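Local coordinates for LIM domain only protein 7 (Homo sapiens, PDB 2EAQ), which probably acts as a scaffold or adaptor, its PDZ domain being of the kind that binds the C-terminal tails of partner proteins, at residues Gly20-Trp25 with Phe31-Glu36. Sequence-based numbering, arbitrary orientation.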
ATOM      1  N   GLY A  20      -1.810   4.590   7.509  1.00  8.19           N
ATOM      2  CA  GLY A  20      -2.055   5.975   7.118  1.00  9.64           C
ATOM      3  C   GLY A  20      -2.539   6.174   5.721  1.00  7.88           C
ATOM      4  O   GLY A  20      -2.613   7.311   5.297  1.00 10.36           O
ATOM      5  N   PHE A  21      -2.916   5.117   4.986  1.00  7.05           N
ATOM      6  CA  PHE A  21      -3.442   5.364   3.649  1.00  6.10           C
ATOM      7  C   PHE A  21      -4.681   4.459   3.478  1.00  7.35           C
ATOM      8  O   PHE A  21      -4.869   3.486   4.216  1.00  7.88           O
ATOM      9  CB  PHE A  21      -2.365   5.037   2.584  1.00  7.90           C
ATOM     10  CG  PHE A  21      -2.043   3.600   2.443  1.00  5.09           C
ATOM     11  CD1 PHE A  21      -2.666   2.836   1.480  1.00  6.65           C
ATOM     12  CD2 PHE A  21      -1.088   2.986   3.276  1.00  7.08           C
ATOM     13  CE1 PHE A  21      -2.337   1.476   1.375  1.00 10.04           C
ATOM     14  CE2 PHE A  21      -0.782   1.639   3.161  1.00  7.87           C
ATOM     15  CZ  PHE A  21      -1.415   0.910   2.217  1.00  9.09           C
ATOM     16  N   THR A  22      -5.541   4.842   2.540  1.00  6.01           N
ATOM     17  CA  THR A  22      -6.707   4.000   2.170  1.00  7.25           C
ATOM     18  C   THR A  22      -6.547   3.687   0.686  1.00  6.53           C
ATOM     19  O   THR A  22      -5.852   4.404  -0.064  1.00  7.00           O
ATOM     20  CB  THR A  22      -8.037   4.679   2.386  1.00  8.23           C
ATOM     21  OG1 THR A  22      -8.119   5.862   1.604  1.00  8.64           O
ATOM     22  CG2 THR A  22      -8.208   5.032   3.890  1.00  7.90           C
ATOM     23  N   ILE A  23      -7.213   2.623   0.245  1.00  5.72           N
ATOM     24  CA  ILE A  23      -7.131   2.167  -1.132  1.00  6.82           C
ATOM     25  C   ILE A  23      -8.392   2.473  -1.903  1.00  6.65           C
ATOM     26  O   ILE A  23      -9.524   2.406  -1.334  1.00  7.40           O
ATOM     27  CB  ILE A  23      -6.890   0.656  -1.129  1.00  6.90           C
ATOM     28  CG1 ILE A  23      -5.493   0.367  -0.540  1.00  7.87           C
ATOM     29  CG2 ILE A  23      -6.953   0.075  -2.582  1.00  9.14           C
ATOM     30  CD1 ILE A  23      -5.055  -1.095  -0.544  1.00 10.42           C
ATOM     31  N   LYS A  24      -8.182   2.894  -3.143  1.00  6.90           N
ATOM     32  CA  LYS A  24      -9.237   3.093  -4.128  1.00  7.54           C
ATOM     33  C   LYS A  24      -9.236   1.856  -4.994  1.00  5.78           C
ATOM     34  O   LYS A  24      -8.264   1.547  -5.720  1.00  7.91           O
ATOM     35  CB  LYS A  24      -8.967   4.298  -5.026  1.00  9.64           C
ATOM     36  CG  LYS A  24     -10.114   4.456  -6.052  1.00 14.20           C
ATOM     37  CD  LYS A  24     -10.057   5.804  -6.737  1.00 20.45           C
ATOM     38  CE  LYS A  24      -9.264   5.646  -8.018  1.00 23.56           C
ATOM     39  NZ  LYS A  24      -9.736   6.605  -9.113  1.00 29.98           N
ATOM     40  N   TRP A  25     -10.329   1.084  -4.888  1.00  5.52           N
ATOM     41  CA  TRP A  25     -10.515  -0.067  -5.757  1.00  6.34           C
ATOM     42  C   TRP A  25     -11.064   0.449  -7.071  1.00  7.47           C
ATOM     43  O   TRP A  25     -12.159   1.061  -7.121  1.00  7.76           O
ATOM     44  CB  TRP A  25     -11.496  -1.012  -5.083  1.00  7.46           C
ATOM     45  CG  TRP A  25     -10.857  -1.675  -3.891  1.00  8.09           C
ATOM     46  CD1 TRP A  25     -10.595  -1.084  -2.679  1.00 10.24           C
ATOM     47  CD2 TRP A  25     -10.334  -2.987  -3.829  1.00  9.29           C
ATOM     48  NE1 TRP A  25      -9.925  -1.967  -1.858  1.00 12.59           N
ATOM     49  CE2 TRP A  25      -9.746  -3.146  -2.534  1.00 10.17           C
ATOM     50  CE3 TRP A  25     -10.288  -4.074  -4.749  1.00  8.74           C
ATOM     51  CZ2 TRP A  25      -9.138  -4.324  -2.122  1.00 10.94           C
ATOM     52  CZ3 TRP A  25      -9.679  -5.254  -4.322  1.00 12.06           C
ATOM     53  CH2 TRP A  25      -9.114  -5.369  -3.022  1.00 11.37           C
ATOM     54  N   PHE A  31      -5.468   1.526  -6.206  1.00  6.50           N
ATOM     55  CA  PHE A  31      -4.704   2.784  -6.148  1.00  5.18           C
ATOM     56  C   PHE A  31      -4.759   3.366  -4.751  1.00  6.76           C
ATOM     57  O   PHE A  31      -5.585   2.982  -3.932  1.00  7.29           O
ATOM     58  CB  PHE A  31      -5.300   3.802  -7.132  1.00  7.41           C
ATOM     59  CG  PHE A  31      -5.377   3.302  -8.554  1.00  6.74           C
ATOM     60  CD1 PHE A  31      -6.419   2.459  -8.942  1.00  6.93           C
ATOM     61  CD2 PHE A  31      -4.353   3.615  -9.440  1.00  7.51           C
ATOM     62  CE1 PHE A  31      -6.421   1.902 -10.246  1.00  8.58           C
ATOM     63  CE2 PHE A  31      -4.338   3.096 -10.724  1.00  9.23           C
ATOM     64  CZ  PHE A  31      -5.381   2.240 -11.105  1.00  8.38           C
ATOM     65  N   VAL A  32      -3.833   4.279  -4.465  1.00  5.99           N
ATOM     66  CA  VAL A  32      -3.866   4.966  -3.170  1.00  5.46           C
ATOM     67  C   VAL A  32      -4.950   6.040  -3.238  1.00  4.15           C
ATOM     68  O   VAL A  32      -4.927   6.948  -4.089  1.00  6.73           O
ATOM     69  CB  VAL A  32      -2.492   5.573  -2.853  1.00  4.54           C
ATOM     70  CG1 VAL A  32      -2.588   6.370  -1.596  1.00  5.03           C
ATOM     71  CG2 VAL A  32      -1.454   4.455  -2.713  1.00  7.37           C
ATOM     72  N   ALA A  33      -5.932   5.922  -2.342  1.00  5.35           N
ATOM     73  CA  ALA A  33      -7.041   6.904  -2.331  1.00  6.67           C
ATOM     74  C   ALA A  33      -6.745   8.145  -1.477  1.00  7.65           C
ATOM     75  O   ALA A  33      -7.172   9.276  -1.766  1.00  8.60           O
ATOM     76  CB  ALA A  33      -8.295   6.229  -1.801  1.00  7.59           C
ATOM     77  N   SER A  34      -6.020   7.930  -0.382  1.00  5.33           N
ATOM     78  CA  SER A  34      -5.738   9.027   0.555  1.00  5.97           C
ATOM     79  C   SER A  34      -4.482   8.645   1.319  1.00  6.12           C
ATOM     80  O   SER A  34      -4.148   7.449   1.456  1.00  6.18           O
ATOM     81  CB  SER A  34      -6.924   9.166   1.529  1.00  7.96           C
ATOM     82  OG  SER A  34      -7.014   8.051   2.438  1.00 12.11           O
ATOM     83  N   VAL A  35      -3.759   9.682   1.781  1.00  6.24           N
ATOM     84  CA  VAL A  35      -2.532   9.537   2.614  1.00  6.25           C
ATOM     85  C   VAL A  35      -2.696  10.574   3.694  1.00  8.10           C
ATOM     86  O   VAL A  35      -2.701  11.766   3.409  1.00 11.28           O
ATOM     87  CB  VAL A  35      -1.262   9.758   1.778  1.00  6.24           C
ATOM     88  CG1 VAL A  35      -0.030   9.579   2.688  1.00  8.13           C
ATOM     89  CG2 VAL A  35      -1.155   8.762   0.693  1.00  5.36           C
ATOM     90  N   GLU A  36      -2.781  10.103   4.936  1.00  6.42           N
ATOM     91  CA  GLU A  36      -3.048  10.959   6.068  1.00  8.75           C
ATOM     92  C   GLU A  36      -1.855  11.710   6.604  1.00  8.28           C
ATOM     93  O   GLU A  36      -0.766  11.161   6.764  1.00  8.21           O
ATOM     94  CB  GLU A  36      -3.561  10.118   7.201  1.00 10.66           C
ATOM     95  CG  GLU A  36      -4.897   9.449   7.016  1.00 18.98           C
ATOM     96  CD  GLU A  36      -5.248   8.815   8.376  1.00 25.01           C
ATOM     97  OE1 GLU A  36      -5.790   9.537   9.266  1.00 30.26           O
ATOM     98  OE2 GLU A  36      -4.909   7.644   8.576  1.00 24.63           O
TER
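T22 and S34 each tuck their hydroxyl between their own backbone N and carbonyl carbon (chi1 60° and 69°), and these matching rotations bring T22 OG1 and S34 OG to 2.6 Å, a short hydrogen bond laid over one face of the hairpin. Beneath it T22 N reaches S34 O over 3.1 Å, so the same two residues are joined through backbone and side chain alike. The regular alternation then breaks. T22 O accepts from A33 N at 2.7 Å, and A33 and S34 both face T22, a classic beta bulge in which the 31-36 strand carries the extra residue; the methyl of A33, CB, lies 3.4 Å from T22 OG1. Beyond the bulge K24 and F31 exchange backbone bonds in both directions, while F31 turns the edge of its ring toward K24 O. At the other end E36 N donates a nearly straight hydrogen bond to G20 O. F21 and V35 face the opposite side from the T22-S34 hydroxyls, F21 CB lying 4.3 Å from V35 CG2. The F21 side chain leads away from the hairpin and touches L46, A41 of helix 40-43, and L81 and M83 of strand 80-88. An antiparallel hairpin followed by a short helix, here 40-43, is characteristic of the PDZ fold, in which the strand corresponding to 21-26 usually lines the peptide-binding groove.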